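PDB 6BS3: ATPase BagA from Mycobacterium tuberculosis H37Rv, which is one of the two subunits of the heterodimeric BagAB ATPase, which hydrolyses ATP and is needed for resistance to nitric oxide and to elevated glycerol. Local coordinates for residues K34-A39 with G325-L330; A40-L45 with G86-L91; A64-V69 with D320-G325. One frame throughout, in Å; residues are numbered along the deposited sequence.

Contact 1 (K34-A39 with G325-L330). With MG (magnesium ion), chain D; ADP (adenosine-5'-diphosphate), chain C.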
loop_
_atom_site.group_PDB
_atom_site.type_symbol
_atom_site.label_atom_id
_atom_site.label_comp_id
_atom_site.label_asym_id
_atom_site.label_seq_id
_atom_site.Cartn_x
_atom_site.Cartn_y
_atom_site.Cartn_z
ATOM N N LYS A 34 3.085 -0.876 9.529
ATOM C CA LYS A 34 2.302 -0.254 10.615
ATOM C C LYS A 34 1.674 -1.281 11.559
ATOM O O LYS A 34 1.841 -1.160 12.774
ATOM C CB LYS A 34 1.160 0.621 10.063
ATOM C CG LYS A 34 1.567 1.919 9.388
ATOM C CD LYS A 34 0.312 2.684 8.906
ATOM C CE LYS A 34 -0.456 1.967 7.810
ATOM N NZ LYS A 34 0.397 1.674 6.623
ATOM N N SER A 35 0.929 -2.266 11.005
ATOM C CA SER A 35 0.251 -3.306 11.782
ATOM C C SER A 35 1.202 -4.158 12.588
ATOM O O SER A 35 0.956 -4.371 13.768
ATOM C CB SER A 35 -0.632 -4.184 10.893
ATOM O OG SER A 35 -1.663 -3.431 10.273
ATOM N N THR A 36 2.262 -4.665 11.950
ATOM C CA THR A 36 3.317 -5.480 12.574
ATOM C C THR A 36 4.012 -4.722 13.723
ATOM O O THR A 36 4.178 -5.278 14.808
ATOM C CB THR A 36 4.365 -5.892 11.514
ATOM O OG1 THR A 36 3.708 -6.507 10.420
ATOM C CG2 THR A 36 5.403 -6.843 12.056
ATOM N N ILE A 37 4.460 -3.484 13.448
ATOM C CA ILE A 37 5.197 -2.621 14.376
ATOM C C ILE A 37 4.296 -2.090 15.517
ATOM O O ILE A 37 4.779 -1.951 16.632
ATOM C CB ILE A 37 5.937 -1.501 13.597
ATOM C CG1 ILE A 37 6.950 -2.138 12.610
ATOM C CG2 ILE A 37 6.605 -0.469 14.535
ATOM C CD1 ILE A 37 7.727 -1.188 11.788
ATOM N N ALA A 38 2.992 -1.841 15.249
ATOM C CA ALA A 38 2.061 -1.374 16.280
ATOM C C ALA A 38 1.869 -2.531 17.284
ATOM O O ALA A 38 1.955 -2.301 18.492
ATOM C CB ALA A 38 0.743 -0.932 15.656
ATOM N N ALA A 39 1.732 -3.780 16.789
ATOM C CA ALA A 39 1.642 -4.969 17.653
ATOM C C ALA A 39 2.965 -5.202 18.441
ATOM O O ALA A 39 2.914 -5.500 19.636
ATOM C CB ALA A 39 1.310 -6.196 16.830
ATOM N N GLY A 325 6.205 -15.470 16.903
ATOM C CA GLY A 325 7.596 -15.416 17.342
ATOM C C GLY A 325 8.356 -14.227 16.788
ATOM O O GLY A 325 9.201 -13.669 17.492
ATOM N N SER A 326 8.043 -13.810 15.536
ATOM C CA SER A 326 8.628 -12.644 14.840
ATOM C C SER A 326 8.214 -11.372 15.528
ATOM O O SER A 326 9.016 -10.454 15.605
ATOM C CB SER A 326 8.173 -12.575 13.382
ATOM O OG SER A 326 8.526 -13.757 12.691
ATOM N N LEU A 327 6.958 -11.304 16.030
ATOM C CA LEU A 327 6.476 -10.121 16.767
ATOM C C LEU A 327 7.268 -9.920 18.055
ATOM O O LEU A 327 7.579 -8.779 18.406
ATOM C CB LEU A 327 4.970 -10.175 17.078
ATOM C CG LEU A 327 4.021 -10.029 15.909
ATOM C CD1 LEU A 327 2.573 -10.253 16.377
ATOM C CD2 LEU A 327 4.198 -8.674 15.213
ATOM N N TYR A 328 7.620 -11.038 18.727
ATOM C CA TYR A 328 8.427 -11.002 19.943
ATOM C C TYR A 328 9.865 -10.591 19.637
ATOM O O TYR A 328 10.404 -9.803 20.399
ATOM C CB TYR A 328 8.318 -12.305 20.749
ATOM C CG TYR A 328 6.988 -12.415 21.466
ATOM C CD1 TYR A 328 6.813 -11.882 22.742
ATOM C CD2 TYR A 328 5.880 -12.977 20.839
ATOM C CE1 TYR A 328 5.588 -11.970 23.402
ATOM C CE2 TYR A 328 4.641 -13.042 21.474
ATOM C CZ TYR A 328 4.504 -12.560 22.766
ATOM O OH TYR A 328 3.280 -12.644 23.387
ATOM N N GLU A 329 10.439 -11.010 18.481
ATOM C CA GLU A 329 11.797 -10.590 18.055
ATOM C C GLU A 329 11.828 -9.091 17.756
ATOM O O GLU A 329 12.793 -8.422 18.107
ATOM C CB GLU A 329 12.283 -11.348 16.802
ATOM C CG GLU A 329 12.435 -12.845 16.994
ATOM C CD GLU A 329 12.636 -13.665 15.728
ATOM O OE1 GLU A 329 12.788 -13.076 14.632
ATOM O OE2 GLU A 329 12.649 -14.911 15.842
ATOM N N LEU A 330 10.773 -8.564 17.115
ATOM C CA LEU A 330 10.695 -7.129 16.814
ATOM C C LEU A 330 10.484 -6.303 18.088
ATOM O O LEU A 330 11.078 -5.236 18.209
ATOM C CB LEU A 330 9.636 -6.813 15.749
ATOM C CG LEU A 330 9.857 -7.411 14.351
ATOM C CD1 LEU A 330 8.637 -7.166 13.483
ATOM C CD2 LEU A 330 11.108 -6.819 13.657
HETATM MG MG MG D . -2.075 -2.847 8.103
HETATM P PB ADP C . 1.094 -2.013 6.831
HETATM O O1B ADP C . 0.081 -2.241 7.974
HETATM O O2B ADP C . 0.377 -2.187 5.472
HETATM O O3B ADP C . 1.832 -0.704 6.914
HETATM P PA ADP C . 2.178 -4.704 7.464
HETATM O O1A ADP C . 0.891 -5.449 7.066
HETATM O O2A ADP C . 2.385 -4.712 8.930
HETATM O O3A ADP C . 2.132 -3.216 6.900
HETATM O "O5'" ADP C . 3.429 -5.198 6.622
HETATM C "C5'" ADP C . 3.490 -5.387 5.190
HETATM C "C4'" ADP C . 4.106 -6.742 4.929
HETATM O "O4'" ADP C . 5.477 -6.737 5.378
HETATM C "C3'" ADP C . 3.444 -7.934 5.625
HETATM O "O3'" ADP C . 3.469 -9.064 4.766
HETATM C "C2'" ADP C . 4.315 -8.134 6.872
HETATM O "O2'" ADP C . 4.268 -9.453 7.407
HETATM C "C1'" ADP C . 5.694 -7.762 6.331
HETATM N N9 ADP C . 6.644 -7.270 7.329
HETATM C C8 ADP C . 6.481 -6.209 8.184
HETATM N N7 ADP C . 7.535 -5.947 8.919
HETATM C C5 ADP C . 8.458 -6.906 8.525
HETATM C C6 ADP C . 9.796 -7.155 8.905
HETATM N N6 ADP C . 10.447 -6.460 9.839
HETATM N N1 ADP C . 10.452 -8.161 8.279
HETATM C C2 ADP C . 9.806 -8.874 7.349
HETATM N N3 ADP C . 8.544 -8.747 6.926
HETATM C C4 ADP C . 7.921 -7.729 7.547
HETATM O O HOH W 1 -4.100 -3.397 8.333
HETATM O O HOH W 2 -2.538 -1.130 8.942
HETATM O O HOH W 3 -2.167 -1.869 5.934
HETATM O O HOH W 4 -1.622 -4.868 7.788
#
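The alpha-phosphate oxygen O2A of ADP is gripped twice by Thr36, the residue that also meets helix 325-330: Thr36 OG1 donates to ADP O2A at 2.7 Å and Thr36 N at 3.0 Å. With chi1 at -53° the hydroxyl lies beside the backbone N, so both donors converge on one oxygen. This torsion sends the methyl, anti to that N, to the C-terminal helix, where Thr36 CG2 meets Leu330 CD1 at 3.5 Å and Leu327 CD2 at 3.8 Å. Leu327 CD2 also lies against the carbonyl O of Thr36, and Ala39 CB touches the same methyl one turn further on. The two helix segments cross at 68°, their axes 9.5 Å apart. On the beta-phosphate, Lys34 belongs to the P-loop (Walker A) and bends at its third and fourth torsions, bringing Lys34 NZ to ADP O3B at 2.8 Å; Lys34 N donates to the same oxygen. Ser35 N binds ADP O1B, and Ser35 OG coordinates magnesium at 2.3 Å. ADP O1B and four waters complete six ligands round the metal, and two of these waters donate to further phosphate oxygens. Asp162 hydrogen-bonds Ser35 OG from the second shell. At the base, Leu330 CD2 comes within 3.9 Å of ADP N6, while Pro316 and Val318 hydrogen-bond the nucleotide. Backbone amides, lysine and metal thus probably share the neutralisation of the diphosphate, and Thr36 joins that polar site to the apolar side of helix 325-330.

Contact 2 (A40-L45 with G86-L91)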
loop_
_atom_site.group_PDB
_atom_site.type_symbol
_atom_site.label_atom_id
_atom_site.label_comp_id
_atom_site.label_asym_id
_atom_site.label_seq_id
_atom_site.Cartn_x
_atom_site.Cartn_y
_atom_site.Cartn_z
ATOM N N ALA A 40 4.131 -5.044 17.787
ATOM C CA ALA A 40 5.439 -5.200 18.454
ATOM C C ALA A 40 5.653 -4.091 19.508
ATOM O O ALA A 40 6.208 -4.366 20.562
ATOM C CB ALA A 40 6.569 -5.195 17.427
ATOM N N LEU A 41 5.183 -2.845 19.220
ATOM C CA LEU A 41 5.247 -1.717 20.135
ATOM C C LEU A 41 4.368 -1.992 21.367
ATOM O O LEU A 41 4.812 -1.770 22.495
ATOM C CB LEU A 41 4.865 -0.381 19.433
ATOM C CG LEU A 41 4.806 0.882 20.351
ATOM C CD1 LEU A 41 6.116 1.090 21.105
ATOM C CD2 LEU A 41 4.380 2.128 19.576
ATOM N N ALA A 42 3.147 -2.499 21.147
ATOM C CA ALA A 42 2.178 -2.858 22.199
ATOM C C ALA A 42 2.785 -3.887 23.140
ATOM O O ALA A 42 2.673 -3.722 24.352
ATOM C CB ALA A 42 0.878 -3.389 21.583
ATOM N N LEU A 43 3.470 -4.921 22.580
ATOM C CA LEU A 43 4.165 -5.971 23.341
ATOM C C LEU A 43 5.266 -5.376 24.182
ATOM O O LEU A 43 5.421 -5.769 25.337
ATOM C CB LEU A 43 4.740 -7.095 22.434
ATOM C CG LEU A 43 3.720 -8.056 21.775
ATOM C CD1 LEU A 43 4.373 -8.872 20.645
ATOM C CD2 LEU A 43 3.082 -9.009 22.816
ATOM N N THR A 44 6.019 -4.412 23.616
ATOM C CA THR A 44 7.140 -3.753 24.296
ATOM C C THR A 44 6.650 -2.939 25.503
ATOM O O THR A 44 7.253 -3.013 26.556
ATOM C CB THR A 44 7.963 -2.880 23.312
ATOM O OG1 THR A 44 8.320 -3.645 22.165
ATOM C CG2 THR A 44 9.216 -2.340 23.941
ATOM N N LEU A 45 5.564 -2.177 25.335
ATOM C CA LEU A 45 5.011 -1.323 26.370
ATOM C C LEU A 45 4.268 -2.093 27.447
ATOM O O LEU A 45 4.157 -1.583 28.558
ATOM C CB LEU A 45 4.138 -0.212 25.749
ATOM C CG LEU A 45 4.864 0.768 24.778
ATOM C CD1 LEU A 45 3.902 1.734 24.191
ATOM C CD2 LEU A 45 6.019 1.524 25.480
ATOM N N GLY A 86 2.836 -9.107 31.569
ATOM C CA GLY A 86 2.192 -8.019 30.867
ATOM C C GLY A 86 1.066 -8.547 30.006
ATOM O O GLY A 86 1.009 -9.740 29.700
ATOM N N GLN A 87 0.182 -7.658 29.586
ATOM C CA GLN A 87 -0.962 -8.038 28.792
ATOM C C GLN A 87 -1.250 -7.051 27.683
ATOM O O GLN A 87 -1.275 -5.840 27.898
ATOM C CB GLN A 87 -2.172 -8.181 29.723
ATOM C CG GLN A 87 -3.512 -8.387 29.047
ATOM C CD GLN A 87 -4.578 -8.670 30.067
ATOM O OE1 GLN A 87 -4.330 -9.275 31.107
ATOM N NE2 GLN A 87 -5.794 -8.258 29.781
ATOM N N VAL A 88 -1.515 -7.594 26.497
ATOM C CA VAL A 88 -1.946 -6.827 25.343
ATOM C C VAL A 88 -3.394 -7.224 25.005
ATOM O O VAL A 88 -3.662 -8.382 24.708
ATOM C CB VAL A 88 -0.999 -6.943 24.118
ATOM C CG1 VAL A 88 -1.533 -6.131 22.940
ATOM C CG2 VAL A 88 0.422 -6.509 24.479
ATOM N N ASN A 89 -4.309 -6.253 25.073
ATOM C CA ASN A 89 -5.708 -6.392 24.673
ATOM C C ASN A 89 -5.856 -5.855 23.254
ATOM O O ASN A 89 -5.102 -4.965 22.858
ATOM C CB ASN A 89 -6.631 -5.610 25.611
ATOM C CG ASN A 89 -6.972 -6.314 26.884
ATOM O OD1 ASN A 89 -6.456 -7.384 27.171
ATOM N ND2 ASN A 89 -7.865 -5.728 27.677
ATOM N N ALA A 90 -6.846 -6.368 22.493
ATOM C CA ALA A 90 -7.102 -5.921 21.122
ATOM C C ALA A 90 -8.464 -5.291 20.974
ATOM O O ALA A 90 -9.445 -5.802 21.516
ATOM C CB ALA A 90 -6.960 -7.088 20.134
ATOM N N LEU A 91 -8.542 -4.204 20.212
ATOM C CA LEU A 91 -9.830 -3.599 19.887
ATOM C C LEU A 91 -9.960 -3.308 18.381
ATOM O O LEU A 91 -9.390 -2.341 17.887
ATOM C CB LEU A 91 -10.224 -2.375 20.749
ATOM C CG LEU A 91 -11.626 -1.768 20.401
ATOM C CD1 LEU A 91 -12.809 -2.720 20.773
ATOM C CD2 LEU A 91 -11.801 -0.397 21.026
#
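Val88 sets one methyl, CG1, against the side chain of Ala42 and the other, CG2, between the Ala42 carbonyl and Leu43. CG1 is anti to the backbone N (chi1 179°), with Val88 CG1 and Ala42 CB 3.9 Å apart. CG2, turned beside that N, settles on the helix backbone: Val88 CG2 is 3.6 Å from Ala42 O, and it also approaches Leu43 N. The small Ala42 side chain is consistent with this close approach, the CA atoms of Leu43 and Val88 being 6.5 Å apart. Leu43 starts off away from the strand, yet its branch turns back: Leu43 CD2 reaches Val88 CG2 at 4.0 Å, the two side chains lying at about a right angle. These side-chain contacts are apolar and buried. Side-chain hydrogen bonds also form within each segment. Ala40 O accepts from Thr44 OG1 at 2.7 Å and from Thr44 N, one donor on each face of the carbonyl plane, and Thr44 OG1 also bonds Ser331 OG. On the strand, Gln87 NE2 donates to Asn89 OD1 at 2.8 Å and 162°, linking the side chains that flank Val88 along the strand. The contact packs the P-loop helix on one face of the central sheet. Strand 86-92 lies there between strand 51-56, its parallel neighbour bonded through Gln87 and Asn89, and the antiparallel edge strand 77-82; Ala42 also touches Val52, while Leu43 runs on to Ala80 and to Leu327 and Tyr328 of helix 324-336.

Contact 3 (A64-V69 with D320-G325). With ADP (adenosine-5'-diphosphate), chain C.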
loop_
_atom_site.group_PDB
_atom_site.type_symbol
_atom_site.label_atom_id
_atom_site.label_comp_id
_atom_site.label_asym_id
_atom_site.label_seq_id
_atom_site.Cartn_x
_atom_site.Cartn_y
_atom_site.Cartn_z
ATOM N N ALA A 64 -6.530 -9.517 13.758
ATOM C CA ALA A 64 -6.911 -10.928 13.634
ATOM C C ALA A 64 -6.021 -11.644 12.609
ATOM O O ALA A 64 -5.542 -12.743 12.882
ATOM C CB ALA A 64 -8.376 -11.047 13.237
ATOM N N GLN A 65 -5.756 -10.985 11.463
ATOM C CA GLN A 65 -4.898 -11.467 10.382
ATOM C C GLN A 65 -3.451 -11.647 10.868
ATOM O O GLN A 65 -2.822 -12.662 10.563
ATOM C CB GLN A 65 -4.959 -10.489 9.201
ATOM C CG GLN A 65 -4.403 -11.052 7.897
ATOM C CD GLN A 65 -4.230 -10.004 6.825
ATOM O OE1 GLN A 65 -3.700 -8.908 7.058
ATOM N NE2 GLN A 65 -4.660 -10.329 5.615
ATOM N N LEU A 66 -2.937 -10.675 11.639
ATOM C CA LEU A 66 -1.594 -10.708 12.207
ATOM C C LEU A 66 -1.437 -11.861 13.216
ATOM O O LEU A 66 -0.422 -12.550 13.196
ATOM C CB LEU A 66 -1.335 -9.356 12.884
ATOM C CG LEU A 66 0.062 -9.021 13.363
ATOM C CD1 LEU A 66 1.062 -9.115 12.233
ATOM C CD2 LEU A 66 0.089 -7.624 13.918
ATOM N N PHE A 67 -2.441 -12.071 14.089
ATOM C CA PHE A 67 -2.411 -13.127 15.109
ATOM C C PHE A 67 -2.955 -14.468 14.595
ATOM O O PHE A 67 -3.013 -15.447 15.351
ATOM C CB PHE A 67 -3.112 -12.660 16.403
ATOM C CG PHE A 67 -2.257 -11.680 17.172
ATOM C CD1 PHE A 67 -2.319 -10.317 16.903
ATOM C CD2 PHE A 67 -1.336 -12.127 18.112
ATOM C CE1 PHE A 67 -1.493 -9.420 17.577
ATOM C CE2 PHE A 67 -0.523 -11.228 18.798
ATOM C CZ PHE A 67 -0.609 -9.880 18.527
ATOM N N ASP A 68 -3.283 -14.521 13.288
ATOM C CA ASP A 68 -3.809 -15.696 12.584
ATOM C C ASP A 68 -5.062 -16.316 13.310
ATOM O O ASP A 68 -5.142 -17.527 13.565
ATOM C CB ASP A 68 -2.677 -16.725 12.305
ATOM C CG ASP A 68 -3.060 -17.784 11.287
ATOM O OD1 ASP A 68 -3.939 -17.504 10.438
ATOM O OD2 ASP A 68 -2.488 -18.904 11.348
ATOM N N VAL A 69 -6.015 -15.442 13.670
ATOM C CA VAL A 69 -7.247 -15.839 14.360
ATOM C C VAL A 69 -8.465 -15.363 13.564
ATOM O O VAL A 69 -8.329 -14.419 12.782
ATOM C CB VAL A 69 -7.336 -15.356 15.850
ATOM C CG1 VAL A 69 -6.397 -16.140 16.764
ATOM C CG2 VAL A 69 -7.158 -13.836 15.991
ATOM N N ASP A 320 11.926 -15.053 7.070
ATOM C CA ASP A 320 10.700 -15.722 6.552
ATOM C C ASP A 320 9.479 -14.847 6.872
ATOM O O ASP A 320 9.669 -13.645 7.141
ATOM C CB ASP A 320 10.555 -17.136 7.121
ATOM C CG ASP A 320 11.669 -18.076 6.690
ATOM O OD1 ASP A 320 12.568 -18.335 7.516
ATOM O OD2 ASP A 320 11.628 -18.542 5.534
ATOM N N GLY A 321 8.276 -15.438 6.842
ATOM C CA GLY A 321 7.010 -14.728 7.126
ATOM C C GLY A 321 6.916 -14.274 8.576
ATOM O O GLY A 321 7.523 -14.939 9.439
ATOM N N VAL A 322 6.185 -13.181 8.835
ATOM C CA VAL A 322 6.069 -12.634 10.177
ATOM C C VAL A 322 5.068 -13.549 10.898
ATOM O O VAL A 322 3.918 -13.657 10.477
ATOM C CB VAL A 322 5.656 -11.127 10.205
ATOM C CG1 VAL A 322 5.191 -10.688 11.598
ATOM C CG2 VAL A 322 6.793 -10.233 9.723
ATOM N N ASP A 323 5.526 -14.258 11.923
ATOM C CA ASP A 323 4.650 -15.111 12.728
ATOM C C ASP A 323 4.616 -14.522 14.152
ATOM O O ASP A 323 5.158 -13.429 14.353
ATOM C CB ASP A 323 5.058 -16.607 12.667
ATOM C CG ASP A 323 6.488 -16.983 13.042
ATOM O OD1 ASP A 323 7.131 -16.226 13.808
ATOM O OD2 ASP A 323 6.958 -18.056 12.595
ATOM N N LEU A 324 3.976 -15.206 15.121
ATOM C CA LEU A 324 3.898 -14.733 16.509
ATOM C C LEU A 324 5.304 -14.514 17.123
ATOM O O LEU A 324 5.551 -13.468 17.725
ATOM C CB LEU A 324 3.050 -15.693 17.370
ATOM C CG LEU A 324 2.753 -15.250 18.798
ATOM C CD1 LEU A 324 2.063 -13.880 18.819
ATOM C CD2 LEU A 324 1.919 -16.298 19.528
ATOM N N GLY A 325 6.205 -15.470 16.903
ATOM C CA GLY A 325 7.596 -15.416 17.342
ATOM C C GLY A 325 8.356 -14.227 16.788
ATOM O O GLY A 325 9.201 -13.669 17.492
HETATM P PB ADP C . 1.094 -2.013 6.831
HETATM O O1B ADP C . 0.081 -2.241 7.974
HETATM O O2B ADP C . 0.377 -2.187 5.472
HETATM O O3B ADP C . 1.832 -0.704 6.914
HETATM P PA ADP C . 2.178 -4.704 7.464
HETATM O O1A ADP C . 0.891 -5.449 7.066
HETATM O O2A ADP C . 2.385 -4.712 8.930
HETATM O O3A ADP C . 2.132 -3.216 6.900
HETATM O "O5'" ADP C . 3.429 -5.198 6.622
HETATM C "C5'" ADP C . 3.490 -5.387 5.190
HETATM C "C4'" ADP C . 4.106 -6.742 4.929
HETATM O "O4'" ADP C . 5.477 -6.737 5.378
HETATM C "C3'" ADP C . 3.444 -7.934 5.625
HETATM O "O3'" ADP C . 3.469 -9.064 4.766
HETATM C "C2'" ADP C . 4.315 -8.134 6.872
HETATM O "O2'" ADP C . 4.268 -9.453 7.407
HETATM C "C1'" ADP C . 5.694 -7.762 6.331
HETATM N N9 ADP C . 6.644 -7.270 7.329
HETATM C C8 ADP C . 6.481 -6.209 8.184
HETATM N N7 ADP C . 7.535 -5.947 8.919
HETATM C C5 ADP C . 8.458 -6.906 8.525
HETATM C C6 ADP C . 9.796 -7.155 8.905
HETATM N N6 ADP C . 10.447 -6.460 9.839
HETATM N N1 ADP C . 10.452 -8.161 8.279
HETATM C C2 ADP C . 9.806 -8.874 7.349
HETATM N N3 ADP C . 8.544 -8.747 6.926
HETATM C C4 ADP C . 7.921 -7.729 7.547
HETATM O O HOH W 5 1.002 -13.435 10.383
#
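Phe67 and Leu324 join two helix ends: a Schellman motif closing helix 62-66 and an N-cap opening helix 324-336. Phe67 lies in the first of these turns, where Asp68 has positive phi (52°), Val69 N bonds Ala64 O at 2.9 Å, and Asp68 N makes a weak bond to Gln65 O. In the second, Asp323 caps a backbone N of the first turn and its OD1 also bonds Ser326 OG. Apolar contacts carry the touch between them. A chi1 of -173° swings the Leu324 branch opposite the backbone N and out to the ring; Leu324 CD1 stands 3.7 Å from Phe67 CE2 and meets the ring obliquely near CD2 as well. Nearer the nucleotide, Leu66 CD1 and Val322 CG1 meet more loosely at 4.5 Å. Leu66 and Phe67 both also touch Leu327, and Leu66 packs on Thr36 and Ala39 of the P-loop helix. The polar link is by water: one molecule donates to Val322 O at 2.9 Å and to Leu66 O at 3.3 Å, bridging two carbonyls of opposite segments. A charged link leads outward, since Asp320 OD2 forms a salt bridge with a basic side chain of the other protein chain in the assembly. The last kind of contact is with ADP. Val322 turns its second methyl to the nucleotide, touching the ribose O2' as well as the base, and Val322 CG2 sits over the adenine face 3.5 Å from ADP C4.

From the N terminus, helix 34-46 supplies the first half of contact 1 and, directly after it, the first half of contact 2. Helix 62-66 and the turn after it open contact 3 before strand 86-92 returns to the P-loop helix and closes contact 2. Residues 320-325 close contact 3, some 250 residues after it opened, and helix 324-336 closes contact 1; the two share Gly325. Contacts 2 and 3 are each nested inside the long loop of contact 1, and they cross one another without touching. Contacts 1 and 2 tie the P-loop helix to the C-terminal helix and to the central sheet, and contact 3 ties the end of helix 62-66 to the start of the C-terminal helix beside the adenine.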